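Local coordinates for AOC_like domain-containing protein (Frankia sp. Cc1.17, PDB 7DVI), which catalyses exo-selective intermolecular Diels-Alder reactions on non-natural substrates and has a barrel fold like that of allene oxide cyclases, at residues Y86-F91 with I97-W102; I28-I33 with G130-R135; G111-Y116 with P142-I147; N35-N40 with G69-R74. All coordinates share one frame; numbering follows the deposited sequence.

Contact 1: residues Y86-F91 with I97-W102. With EDO (1,2-ethanediol), chain E; EDO (1,2-ethanediol), chain R; EDO (1,2-ethanediol), chain F.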
# COMPACT_ATOMS: atom_id res chain seq x y z
N TYR A 86 -2.10 -8.10 -5.17
CA TYR A 86 -1.50 -9.35 -4.66
C TYR A 86 -1.64 -9.38 -3.12
O TYR A 86 -1.51 -8.33 -2.43
CB TYR A 86 -0.01 -9.41 -5.01
CG TYR A 86 0.29 -9.69 -6.45
CD1 TYR A 86 0.27 -8.66 -7.38
CD2 TYR A 86 0.63 -10.96 -6.88
CE1 TYR A 86 0.53 -8.90 -8.71
CE2 TYR A 86 0.95 -11.20 -8.22
CZ TYR A 86 0.85 -10.17 -9.14
OH TYR A 86 1.12 -10.39 -10.46
N SER A 87 -1.93 -10.56 -2.62
CA SER A 87 -1.95 -10.88 -1.17
C SER A 87 -1.33 -12.26 -0.96
O SER A 87 -1.83 -13.22 -1.62
CB SER A 87 -3.34 -10.86 -0.64
OG SER A 87 -3.32 -10.72 0.75
N GLU A 88 -0.39 -12.36 -0.03
CA GLU A 88 0.24 -13.66 0.25
C GLU A 88 0.75 -13.75 1.70
O GLU A 88 1.01 -12.72 2.35
CB GLU A 88 1.39 -13.91 -0.72
CG GLU A 88 2.52 -12.95 -0.57
CD GLU A 88 3.48 -12.96 -1.73
OE1 GLU A 88 3.82 -14.09 -2.21
OE2 GLU A 88 3.98 -11.85 -2.03
N ASP A 89 1.02 -14.97 2.09
CA ASP A 89 1.71 -15.30 3.38
C ASP A 89 2.94 -16.17 3.07
O ASP A 89 2.78 -17.20 2.38
CB ASP A 89 0.70 -15.94 4.30
CG ASP A 89 -0.48 -15.02 4.54
OD1 ASP A 89 -0.27 -13.97 5.14
OD2 ASP A 89 -1.59 -15.36 4.06
N LEU A 90 4.10 -15.74 3.57
CA LEU A 90 5.41 -16.42 3.43
C LEU A 90 5.75 -17.09 4.77
O LEU A 90 5.67 -16.41 5.83
CB LEU A 90 6.44 -15.38 3.01
CG LEU A 90 6.10 -14.65 1.70
CD1 LEU A 90 5.52 -13.27 1.98
CD2 LEU A 90 7.32 -14.53 0.80
N PHE A 91 5.93 -18.41 4.71
CA PHE A 91 6.28 -19.27 5.87
C PHE A 91 7.74 -19.68 5.66
O PHE A 91 8.01 -20.48 4.75
CB PHE A 91 5.30 -20.44 5.88
CG PHE A 91 3.90 -20.02 6.22
CD1 PHE A 91 3.47 -19.96 7.54
CD2 PHE A 91 3.01 -19.65 5.20
CE1 PHE A 91 2.18 -19.56 7.85
CE2 PHE A 91 1.71 -19.29 5.51
CZ PHE A 91 1.30 -19.21 6.83
N ILE A 97 5.71 -13.90 7.33
CA ILE A 97 5.51 -12.54 6.77
C ILE A 97 4.15 -12.51 6.03
O ILE A 97 3.84 -13.50 5.30
CB ILE A 97 6.65 -12.15 5.82
CG1 ILE A 97 7.99 -12.10 6.54
CG2 ILE A 97 6.34 -10.83 5.09
CD1 ILE A 97 9.17 -12.08 5.61
N HIS A 98 3.38 -11.46 6.25
CA HIS A 98 2.19 -11.14 5.41
C HIS A 98 2.57 -10.01 4.47
O HIS A 98 3.11 -8.98 4.92
CB HIS A 98 0.94 -10.82 6.24
CG HIS A 98 -0.18 -10.42 5.36
ND1 HIS A 98 -0.76 -11.32 4.52
CD2 HIS A 98 -0.71 -9.20 5.06
CE1 HIS A 98 -1.67 -10.70 3.78
NE2 HIS A 98 -1.66 -9.40 4.09
N ALA A 99 2.30 -10.19 3.16
CA ALA A 99 2.62 -9.16 2.15
C ALA A 99 1.41 -8.99 1.20
O ALA A 99 0.73 -9.98 0.91
CB ALA A 99 3.90 -9.53 1.42
N GLU A 100 1.09 -7.75 0.88
CA GLU A 100 -0.01 -7.43 -0.04
C GLU A 100 0.18 -6.02 -0.60
O GLU A 100 0.75 -5.10 0.08
CB GLU A 100 -1.37 -7.63 0.59
CG GLU A 100 -1.74 -6.54 1.59
CD GLU A 100 -3.12 -6.81 2.10
OE1 GLU A 100 -3.28 -7.71 2.91
OE2 GLU A 100 -4.04 -6.19 1.59
N GLY A 101 -0.26 -5.85 -1.85
CA GLY A 101 -0.29 -4.52 -2.47
C GLY A 101 -0.29 -4.65 -3.98
O GLY A 101 -0.72 -5.69 -4.49
N TRP A 102 0.15 -3.58 -4.61
CA TRP A 102 -0.10 -3.30 -6.05
C TRP A 102 1.13 -3.60 -6.88
O TRP A 102 2.27 -3.21 -6.48
CB TRP A 102 -0.46 -1.83 -6.23
CG TRP A 102 -1.77 -1.46 -5.64
CD1 TRP A 102 -2.01 -0.68 -4.55
CD2 TRP A 102 -3.04 -1.85 -6.15
NE1 TRP A 102 -3.37 -0.61 -4.33
CE2 TRP A 102 -4.02 -1.26 -5.34
CE3 TRP A 102 -3.45 -2.65 -7.22
CZ2 TRP A 102 -5.39 -1.45 -5.54
CZ3 TRP A 102 -4.81 -2.82 -7.43
CH2 TRP A 102 -5.75 -2.24 -6.59
C1 EDO E . -5.91 2.74 -3.63
O1 EDO E . -6.16 1.73 -4.57
C2 EDO E . -5.68 2.19 -2.31
O2 EDO E . -4.71 1.15 -2.32
C1 EDO R . 1.56 -13.88 -11.07
O1 EDO R . 2.00 -12.57 -11.09
C2 EDO R . 2.30 -14.70 -10.08
O2 EDO R . 2.21 -16.11 -10.30
C1 EDO F . -3.16 -4.40 5.11
O1 EDO F . -3.07 -5.68 5.66
C2 EDO F . -4.58 -4.03 4.97
O2 EDO F . -5.26 -4.14 6.19

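Contact 2: residues I28-I33 with G130-R135. With EDO (1,2-ethanediol), chain M; EDO (1,2-ethanediol), chain R.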
# COMPACT_ATOMS: atom_id res chain seq x y z
N ILE A 28 16.95 -14.62 -4.17
CA ILE A 28 16.01 -15.75 -4.00
C ILE A 28 15.65 -16.28 -5.38
O ILE A 28 15.39 -15.49 -6.31
CB ILE A 28 14.75 -15.35 -3.21
CG1 ILE A 28 15.12 -14.95 -1.78
CG2 ILE A 28 13.72 -16.46 -3.28
CD1 ILE A 28 14.06 -14.17 -1.06
N TRP A 29 15.61 -17.60 -5.46
CA TRP A 29 15.19 -18.40 -6.62
C TRP A 29 13.83 -18.96 -6.19
O TRP A 29 13.79 -19.67 -5.15
CB TRP A 29 16.27 -19.47 -6.95
CG TRP A 29 15.99 -20.38 -8.11
CD1 TRP A 29 16.15 -20.08 -9.43
CD2 TRP A 29 15.52 -21.74 -8.05
NE1 TRP A 29 15.78 -21.16 -10.20
CE2 TRP A 29 15.39 -22.19 -9.38
CE3 TRP A 29 15.22 -22.63 -7.02
CZ2 TRP A 29 14.97 -23.48 -9.70
CZ3 TRP A 29 14.79 -23.91 -7.32
CH2 TRP A 29 14.66 -24.32 -8.65
N GLU A 30 12.77 -18.65 -6.92
CA GLU A 30 11.37 -18.90 -6.46
C GLU A 30 10.61 -19.67 -7.53
O GLU A 30 9.97 -19.08 -8.42
CB GLU A 30 10.70 -17.57 -6.08
CG GLU A 30 9.26 -17.75 -5.61
CD GLU A 30 8.55 -16.50 -5.09
OE1 GLU A 30 9.26 -15.54 -4.75
OE2 GLU A 30 7.26 -16.48 -5.12
N PRO A 31 10.67 -21.02 -7.51
CA PRO A 31 9.91 -21.81 -8.46
C PRO A 31 8.45 -21.92 -8.02
O PRO A 31 8.20 -22.02 -6.81
CB PRO A 31 10.58 -23.19 -8.39
CG PRO A 31 11.12 -23.27 -6.98
CD PRO A 31 11.60 -21.85 -6.72
N GLN A 32 7.57 -22.00 -9.02
CA GLN A 32 6.11 -22.15 -8.82
C GLN A 32 5.78 -23.64 -8.69
O GLN A 32 6.11 -24.36 -9.61
CB GLN A 32 5.39 -21.49 -9.98
CG GLN A 32 3.90 -21.34 -9.69
CD GLN A 32 3.36 -20.05 -10.25
OE1 GLN A 32 2.98 -20.00 -11.41
NE2 GLN A 32 3.32 -19.00 -9.42
N ILE A 33 5.13 -24.07 -7.61
CA ILE A 33 4.77 -25.49 -7.40
C ILE A 33 3.34 -25.71 -7.89
O ILE A 33 3.03 -26.79 -8.49
CB ILE A 33 4.92 -25.87 -5.91
CG1 ILE A 33 6.28 -25.44 -5.34
CG2 ILE A 33 4.65 -27.35 -5.70
CD1 ILE A 33 7.49 -26.00 -6.06
N GLY A 130 8.52 -3.81 5.76
CA GLY A 130 9.35 -3.49 4.58
C GLY A 130 8.63 -3.93 3.30
O GLY A 130 7.44 -3.60 3.14
N ARG A 131 9.28 -4.74 2.48
CA ARG A 131 8.81 -5.04 1.12
C ARG A 131 9.20 -6.44 0.75
O ARG A 131 10.25 -6.94 1.24
CB ARG A 131 9.42 -4.06 0.13
CG ARG A 131 8.74 -2.70 0.17
CD ARG A 131 9.34 -1.78 -0.87
NE ARG A 131 9.21 -2.30 -2.25
CZ ARG A 131 8.15 -2.13 -3.04
NH1 ARG A 131 7.08 -1.51 -2.60
NH2 ARG A 131 8.16 -2.59 -4.27
N ARG A 132 8.33 -7.04 -0.04
CA ARG A 132 8.50 -8.34 -0.72
C ARG A 132 8.51 -7.92 -2.20
O ARG A 132 7.62 -7.20 -2.60
CB ARG A 132 7.36 -9.30 -0.40
CG ARG A 132 7.49 -10.67 -1.05
CD ARG A 132 7.15 -10.77 -2.53
NE ARG A 132 6.57 -12.05 -2.85
CZ ARG A 132 7.18 -13.06 -3.42
NH1 ARG A 132 8.44 -12.97 -3.78
NH2 ARG A 132 6.53 -14.18 -3.63
N GLU A 133 9.53 -8.34 -2.93
CA GLU A 133 9.75 -7.91 -4.32
C GLU A 133 10.06 -9.15 -5.14
O GLU A 133 10.48 -10.17 -4.55
CB GLU A 133 10.87 -6.88 -4.39
CG GLU A 133 10.50 -5.52 -3.85
CD GLU A 133 11.68 -4.61 -3.58
OE1 GLU A 133 12.84 -5.01 -3.85
OE2 GLU A 133 11.45 -3.52 -3.04
N TRP A 134 9.89 -9.05 -6.46
CA TRP A 134 10.22 -10.17 -7.37
C TRP A 134 10.26 -9.61 -8.79
O TRP A 134 9.75 -8.49 -9.01
CB TRP A 134 9.24 -11.33 -7.27
CG TRP A 134 7.79 -10.95 -7.28
CD1 TRP A 134 7.04 -10.49 -6.23
CD2 TRP A 134 6.89 -11.04 -8.39
NE1 TRP A 134 5.75 -10.26 -6.61
CE2 TRP A 134 5.62 -10.61 -7.93
CE3 TRP A 134 7.03 -11.47 -9.70
CZ2 TRP A 134 4.51 -10.58 -8.76
CZ3 TRP A 134 5.93 -11.43 -10.52
CH2 TRP A 134 4.70 -10.97 -10.06
N ARG A 135 10.82 -10.40 -9.70
CA ARG A 135 10.77 -10.11 -11.16
C ARG A 135 10.81 -11.42 -11.93
O ARG A 135 11.41 -12.43 -11.47
CB ARG A 135 11.85 -9.14 -11.60
CG ARG A 135 13.26 -9.65 -11.33
CD ARG A 135 14.27 -8.92 -12.17
NE ARG A 135 15.61 -9.22 -11.69
CZ ARG A 135 16.71 -8.59 -12.08
NH1 ARG A 135 16.65 -7.63 -12.98
NH2 ARG A 135 17.88 -8.91 -11.57
C1 EDO M . 2.68 -24.42 -12.12
O1 EDO M . 4.04 -24.67 -11.93
C2 EDO M . 1.88 -25.65 -11.97
O2 EDO M . 0.51 -25.38 -11.72
C1 EDO R . 1.56 -13.88 -11.07
O1 EDO R . 2.00 -12.57 -11.09
C2 EDO R . 2.30 -14.70 -10.08
O2 EDO R . 2.21 -16.11 -10.30

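Contact 3: residues G111-Y116 with P142-I147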
# COMPACT_ATOMS: atom_id res chain seq x y z
N GLY A 111 9.43 -8.31 -17.09
CA GLY A 111 10.61 -8.58 -16.25
C GLY A 111 11.10 -7.36 -15.47
O GLY A 111 12.29 -7.32 -15.05
N VAL A 112 10.23 -6.39 -15.21
CA VAL A 112 10.54 -5.27 -14.29
C VAL A 112 10.32 -5.78 -12.86
O VAL A 112 9.36 -6.56 -12.64
CB VAL A 112 9.66 -4.04 -14.57
CG1 VAL A 112 9.92 -2.90 -13.59
CG2 VAL A 112 9.85 -3.57 -16.01
N TRP A 113 11.18 -5.33 -11.95
CA TRP A 113 11.00 -5.50 -10.50
C TRP A 113 9.62 -4.97 -10.08
O TRP A 113 9.31 -3.78 -10.33
CB TRP A 113 12.11 -4.80 -9.72
CG TRP A 113 13.37 -5.61 -9.60
CD1 TRP A 113 14.55 -5.35 -10.23
CD2 TRP A 113 13.61 -6.73 -8.73
NE1 TRP A 113 15.50 -6.27 -9.84
CE2 TRP A 113 14.96 -7.12 -8.92
CE3 TRP A 113 12.83 -7.47 -7.84
CZ2 TRP A 113 15.54 -8.19 -8.25
CZ3 TRP A 113 13.40 -8.53 -7.15
CH2 TRP A 113 14.74 -8.90 -7.38
N VAL A 114 8.83 -5.82 -9.44
CA VAL A 114 7.60 -5.35 -8.76
C VAL A 114 7.71 -5.67 -7.28
O VAL A 114 8.60 -6.45 -6.88
CB VAL A 114 6.36 -6.00 -9.40
CG1 VAL A 114 6.25 -5.66 -10.90
CG2 VAL A 114 6.31 -7.51 -9.19
N GLY A 115 6.82 -5.12 -6.48
CA GLY A 115 6.57 -5.61 -5.12
C GLY A 115 5.70 -4.66 -4.33
O GLY A 115 5.14 -3.69 -4.92
N TYR A 116 5.59 -4.92 -3.03
CA TYR A 116 4.58 -4.24 -2.18
C TYR A 116 4.93 -4.47 -0.70
O TYR A 116 5.81 -5.29 -0.36
CB TYR A 116 3.20 -4.79 -2.50
CG TYR A 116 3.21 -6.25 -2.90
CD1 TYR A 116 3.36 -7.27 -1.98
CD2 TYR A 116 3.10 -6.60 -4.24
CE1 TYR A 116 3.41 -8.60 -2.39
CE2 TYR A 116 3.17 -7.91 -4.65
CZ TYR A 116 3.35 -8.93 -3.74
OH TYR A 116 3.39 -10.24 -4.18
N PRO A 142 11.33 -20.16 -12.82
CA PRO A 142 11.36 -19.52 -11.51
C PRO A 142 11.71 -18.03 -11.54
O PRO A 142 12.55 -17.53 -12.27
CB PRO A 142 12.47 -20.29 -10.79
CG PRO A 142 12.41 -21.67 -11.43
CD PRO A 142 12.11 -21.40 -12.88
N VAL A 143 11.07 -17.33 -10.63
CA VAL A 143 11.22 -15.86 -10.50
C VAL A 143 12.41 -15.57 -9.56
O VAL A 143 12.84 -16.43 -8.85
CB VAL A 143 9.81 -15.46 -10.03
CG1 VAL A 143 9.70 -15.00 -8.60
CG2 VAL A 143 9.08 -14.62 -11.03
N GLU A 144 13.02 -14.42 -9.64
CA GLU A 144 13.98 -13.93 -8.65
C GLU A 144 13.18 -13.12 -7.63
O GLU A 144 12.32 -12.31 -8.05
CB GLU A 144 14.98 -13.01 -9.33
CG GLU A 144 16.10 -12.60 -8.41
CD GLU A 144 17.04 -11.60 -9.04
OE1 GLU A 144 16.88 -11.30 -10.23
OE2 GLU A 144 17.87 -11.05 -8.31
N ALA A 145 13.48 -13.28 -6.35
CA ALA A 145 12.76 -12.54 -5.28
C ALA A 145 13.76 -11.93 -4.29
O ALA A 145 14.99 -12.23 -4.31
CB ALA A 145 11.74 -13.45 -4.66
N ARG A 146 13.28 -10.93 -3.56
CA ARG A 146 14.00 -10.34 -2.42
C ARG A 146 12.99 -9.95 -1.35
O ARG A 146 11.78 -9.65 -1.66
CB ARG A 146 14.96 -9.23 -2.84
CG ARG A 146 14.34 -7.92 -3.28
CD ARG A 146 15.46 -6.99 -3.68
NE ARG A 146 16.30 -6.58 -2.55
CZ ARG A 146 15.98 -5.62 -1.68
NH1 ARG A 146 16.83 -5.32 -0.72
NH2 ARG A 146 14.82 -5.00 -1.75
N ILE A 147 13.46 -10.02 -0.12
CA ILE A 147 12.69 -9.68 1.11
C ILE A 147 13.57 -8.76 1.94
O ILE A 147 14.76 -9.07 2.15
CB ILE A 147 12.29 -10.96 1.83
CG1 ILE A 147 11.42 -11.84 0.93
CG2 ILE A 147 11.61 -10.65 3.15
CD1 ILE A 147 11.30 -13.22 1.41

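Contact 4: residues N35-N40 with G69-R74. With EDO (1,2-ethanediol), chain G; EDO (1,2-ethanediol), chain M; EDO (1,2-ethanediol), chain B.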
# COMPACT_ATOMS: atom_id res chain seq x y z
N ASN A 35 -0.26 -23.35 -9.50
CA ASN A 35 -0.93 -22.07 -9.79
C ASN A 35 -2.10 -22.36 -10.71
O ASN A 35 -1.99 -23.26 -11.52
CB ASN A 35 0.03 -21.03 -10.34
CG ASN A 35 0.44 -21.31 -11.76
OD1 ASN A 35 1.38 -22.06 -11.99
ND2 ASN A 35 -0.26 -20.71 -12.70
N GLU A 36 -3.20 -21.67 -10.47
CA GLU A 36 -4.43 -21.75 -11.29
C GLU A 36 -4.90 -20.32 -11.45
O GLU A 36 -4.58 -19.48 -10.54
CB GLU A 36 -5.52 -22.62 -10.65
CG GLU A 36 -5.13 -24.08 -10.49
CD GLU A 36 -5.01 -24.88 -11.78
OE1 GLU A 36 -5.59 -24.46 -12.80
OE2 GLU A 36 -4.27 -25.87 -11.78
N GLN A 37 -5.47 -19.99 -12.60
CA GLN A 37 -5.87 -18.60 -12.88
C GLN A 37 -6.79 -18.53 -14.09
O GLN A 37 -6.77 -19.47 -14.88
CB GLN A 37 -4.65 -17.76 -13.25
CG GLN A 37 -4.14 -18.03 -14.64
CD GLN A 37 -2.71 -17.59 -14.81
OE1 GLN A 37 -1.83 -18.05 -14.10
NE2 GLN A 37 -2.46 -16.71 -15.76
N ASN A 38 -7.57 -17.47 -14.19
CA ASN A 38 -8.40 -17.21 -15.40
C ASN A 38 -7.92 -15.89 -15.99
O ASN A 38 -8.66 -15.30 -16.69
CB ASN A 38 -9.91 -17.29 -15.12
CG ASN A 38 -10.43 -16.13 -14.30
OD1 ASN A 38 -9.61 -15.42 -13.72
ND2 ASN A 38 -11.74 -16.01 -14.16
N VAL A 39 -6.75 -15.42 -15.59
CA VAL A 39 -6.12 -14.21 -16.15
C VAL A 39 -5.70 -14.47 -17.60
O VAL A 39 -4.93 -15.42 -17.84
CB VAL A 39 -4.92 -13.72 -15.32
CG1 VAL A 39 -4.24 -12.57 -16.04
CG2 VAL A 39 -5.33 -13.27 -13.91
N ASN A 40 -6.19 -13.64 -18.50
CA ASN A 40 -5.80 -13.62 -19.94
C ASN A 40 -4.48 -12.88 -19.99
O ASN A 40 -4.50 -11.64 -19.82
CB ASN A 40 -6.87 -12.97 -20.79
CG ASN A 40 -6.53 -13.03 -22.27
OD1 ASN A 40 -5.38 -12.86 -22.66
ND2 ASN A 40 -7.53 -13.24 -23.08
N GLY A 69 -0.50 -17.50 -2.01
CA GLY A 69 -1.07 -16.18 -2.28
C GLY A 69 -2.02 -16.15 -3.46
O GLY A 69 -2.36 -17.21 -4.05
N ARG A 70 -2.53 -14.96 -3.72
CA ARG A 70 -3.47 -14.78 -4.86
C ARG A 70 -3.29 -13.38 -5.41
O ARG A 70 -2.61 -12.49 -4.76
CB ARG A 70 -4.88 -15.17 -4.41
CG ARG A 70 -5.53 -14.26 -3.38
CD ARG A 70 -6.38 -13.14 -3.96
NE ARG A 70 -7.67 -13.67 -4.36
CZ ARG A 70 -8.65 -12.95 -4.91
NH1 ARG A 70 -8.45 -11.69 -5.21
NH2 ARG A 70 -9.81 -13.51 -5.19
N TYR A 71 -3.91 -13.13 -6.57
CA TYR A 71 -3.82 -11.81 -7.23
C TYR A 71 -5.07 -11.59 -8.09
O TYR A 71 -5.75 -12.55 -8.43
CB TYR A 71 -2.50 -11.68 -7.96
CG TYR A 71 -2.33 -12.70 -9.04
CD1 TYR A 71 -1.91 -13.99 -8.76
CD2 TYR A 71 -2.66 -12.40 -10.37
CE1 TYR A 71 -1.78 -14.95 -9.76
CE2 TYR A 71 -2.51 -13.34 -11.38
CZ TYR A 71 -2.11 -14.62 -11.07
OH TYR A 71 -1.97 -15.55 -12.06
N GLU A 72 -5.36 -10.33 -8.37
CA GLU A 72 -6.62 -9.94 -9.04
C GLU A 72 -6.32 -8.74 -9.90
O GLU A 72 -5.70 -7.76 -9.39
CB GLU A 72 -7.71 -9.61 -8.03
CG GLU A 72 -9.02 -9.25 -8.68
CD GLU A 72 -10.20 -9.18 -7.75
OE1 GLU A 72 -10.02 -9.48 -6.53
OE2 GLU A 72 -11.32 -8.92 -8.25
N ILE A 73 -6.74 -8.80 -11.18
CA ILE A 73 -6.68 -7.60 -12.06
C ILE A 73 -7.72 -6.63 -11.53
O ILE A 73 -8.91 -7.02 -11.48
CB ILE A 73 -7.01 -7.98 -13.53
CG1 ILE A 73 -6.18 -9.17 -14.04
CG2 ILE A 73 -6.88 -6.75 -14.39
CD1 ILE A 73 -4.69 -8.95 -14.01
N ARG A 74 -7.36 -5.42 -11.14
CA ARG A 74 -8.37 -4.59 -10.44
C ARG A 74 -8.82 -3.41 -11.30
O ARG A 74 -9.98 -3.01 -11.22
CB ARG A 74 -7.83 -4.12 -9.09
CG ARG A 74 -7.78 -5.22 -8.04
CD ARG A 74 -9.16 -5.60 -7.55
NE ARG A 74 -9.64 -4.51 -6.72
CZ ARG A 74 -9.26 -4.26 -5.45
NH1 ARG A 74 -8.46 -5.08 -4.77
NH2 ARG A 74 -9.68 -3.14 -4.88
C1 EDO G . -13.08 -11.75 -5.47
O1 EDO G . -12.05 -12.13 -6.41
C2 EDO G . -13.21 -10.28 -5.16
O2 EDO G . -11.98 -9.55 -4.86
C1 EDO M . 2.68 -24.42 -12.12
O1 EDO M . 4.04 -24.67 -11.93
C2 EDO M . 1.88 -25.65 -11.97
O2 EDO M . 0.51 -25.38 -11.72
C1 EDO B . -6.92 -1.82 -2.06
O1 EDO B . -8.18 -1.27 -2.27
C2 EDO B . -7.07 -3.16 -1.46
O2 EDO B . -7.90 -3.98 -2.22

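Contact 1: residues Y86-F91 with I97-W102
Asp89 and His98 face each other across two antiparallel strands, and their side chains make the one side-chain hydrogen bond across it. His98 ND1 donates to Asp89 OD1 at 2.8 Å, the oxygen lying close to the imidazole plane but being met from above the carboxylate plane; the two planes stand 35° apart. With CG of His98 swung opposite the backbone N (chi1 176°), the ring sits between Asp89 and Glu100, and its other nitrogen, His98 NE2, meets Glu100 OE1 at 2.6 Å on the lone pair turned away from OE2. That bond is nearly straight (172°) and lies in the ring plane. Carboxylates at both ends thus fix the ring's rotation, and would be expected to stabilise a protonated imidazole. Glu100 OE2 is taken by Tyr85 OH.

The backbone is that of a beta hairpin, strands 82-92 and 95-104 of the allene oxide cyclase-like barrel. Tyr86 with Gly101, Glu88 with Ala99 and Leu90 with Ile97 are hydrogen-bonded pairs, each joined by two N-H to O bonds.

On the other face of the sheet, the one bearing Tyr86, Glu88 and Leu90, the packing is mostly apolar. Leu90 CD1 comes within 4.0 Å of Ile97 CG2 and 4.1 Å of Ala99 CB, so that one methyl touches both. Glu88 runs past Ala99, Glu88 CG to Ala99 CB 4.2 Å, and its buried carboxylate is held by Arg132, Tyr116 OH and Thr67 OG1.

Contact 2: residues I28-I33 with G130-R135
Arg132 and Glu30 come at each other from opposite directions and lock into an end-on salt bridge inside the barrel. Starting at the backbone, Arg132 CB packs against Ala99, and CG lies near Leu90. The chain then bends twice, at chi2 (-77°) and chi3, which turns the guanidinium toward strand 22-37. NE forms a second salt bridge, to Glu88 OE2. Beyond CZ the two terminal nitrogens divide the carboxylate of Glu30 between them: Arg132 NH1 binds Glu30 OE1 at 2.9 Å and Arg132 NH2 binds Glu30 OE2 at 2.8 Å. Both oxygens use the lone pair on the side of their partner oxygen, both bonds measure 160°, and the two flat groups are nearly coplanar, 17° apart. Over one face of the guanidinium sits Trp134 CD1, 3.4 Å above the plane and offset toward the rim. Two carboxylates and an indole therefore fix the orientation of this buried cation.

Glu30 meets it with a fully extended chain. A dimethyl sulfoxide molecule lies by Glu30, and Gln32 NE2 donates to O2 of a 1,2-ethanediol at 3.2 Å; both molecules probably come from the crystallisation liquor but may mark a pocket.

Strands 22-37 and 129-135 are not neighbours in the sheet. Strand 143-150 runs between them, and both Glu30 and Arg132 touch its small Ala145, while Thr67 of strand 63-76 packs against the pair from further round the barrel.

Contact 3: residues G111-Y116 with P142-I147
Glu144 OE1 is held by Arg135 NE in a salt bridge, and the same carboxylate presses against the edge of the Trp113 indole. Glu144 OE2 lies 3.7 Å from Trp113 CZ2, close to the plane of the ring, and the carboxylate carbon CD follows at 3.8 Å. The planes of carboxylate and indole are 64° apart, so the acid stands well tilted at the rim of the six-membered ring. It gets there on a straight chain, CG set opposite the backbone N (chi1 -172°) and the rest extended.

Arg146 meets the ring farther along the same rim. Arg146 CG comes to 4.0 Å from Trp113 CZ3, in an oblique approach, and the side chain crosses the indole at about a right angle. What touches is the aliphatic root; the guanidinium goes on to salt bridges with Glu26 and Glu133. Between these two side chains, Trp113 CH2 reaches the backbone, 4.4 Å from Ala145 C, and Glu144 O lies 4.0 Å from Trp113 CZ3.

Trp113 sits just past the end of helix 105-109, which closes in a Schellman motif with Gly111 as its C-prime residue. From there the indole reaches across the outside of the barrel: strand 129-135 lies between strands 114-121 and 143-150, and Trp113 also packs on its Arg135.

No hydrogen bond joins the two segments. The contact is van der Waals in kind, perhaps with a modest electrostatic gain where the C-H edge of the indole faces the negative carboxylate, while the charges of Glu144 and Arg146 are balanced by partners on other strands.

Contact 4: residues N35-N40 with G69-R74
Gln37 and Val39 are the residues of 35-40 that meet Tyr71 and Ile73. In this antiparallel barrel, strands 22-37 and 63-76 are separated by strand 49-57, which pairs with both: Glu36 bonds through the backbone to Ser51, and Tyr71 to Gly50. The contact is therefore made by side chains that bridge over an intervening strand near one end of the barrel.

Gln37 is the first residue of the segment to reach across, and it points toward Tyr71. Its CG takes the position between the backbone N and the carbonyl carbon (chi1 75°), which carries the amide past the phenol oxygen. Gln37 CB lies 3.7 Å from Tyr71 OH and Gln37 OE1 3.2 Å from it, but the angle is too poor for a hydrogen bond, and the amide plane stands 88° to the ring. Gln37 NE2 turns back to its own chain, making a weak bond of 3.5 Å to Val39 O.

Beyond the strand end, buried Val39 fills the angle between the two partners. Val39 CG2 approaches the Tyr71 ring obliquely, 3.8 Å from Tyr71 CE2. The ring itself goes on to meet that of Tyr86, and Ile73 is packed further by Pro44, Gln48 and Val82. The other Val39 branch, CG1, ends 4.2 Å from Ile73 CD1.

How the contacts relate
From the N terminus, strand 22-37 supplies first 28-33 and then 35-40. Contact 4 closes the first loop, when the chain returns at 69-74, and contact 1 follows in series as a tight hairpin. Both are nested inside the long loop that contact 2 closes when 130-135 comes back to 28-33. Contact 3 crosses contact 2, since 111-116 falls inside that loop and 142-147 beyond it. Contact 1 joins adjacent strands, whereas contacts 2, 3 and 4 each reach over an intervening one. Contacts 1 and 2 meet in the barrel interior, Tyr116 of 111-116 joins them there, and contact 4 borders contact 1 through paired strands 63-76 and 82-92.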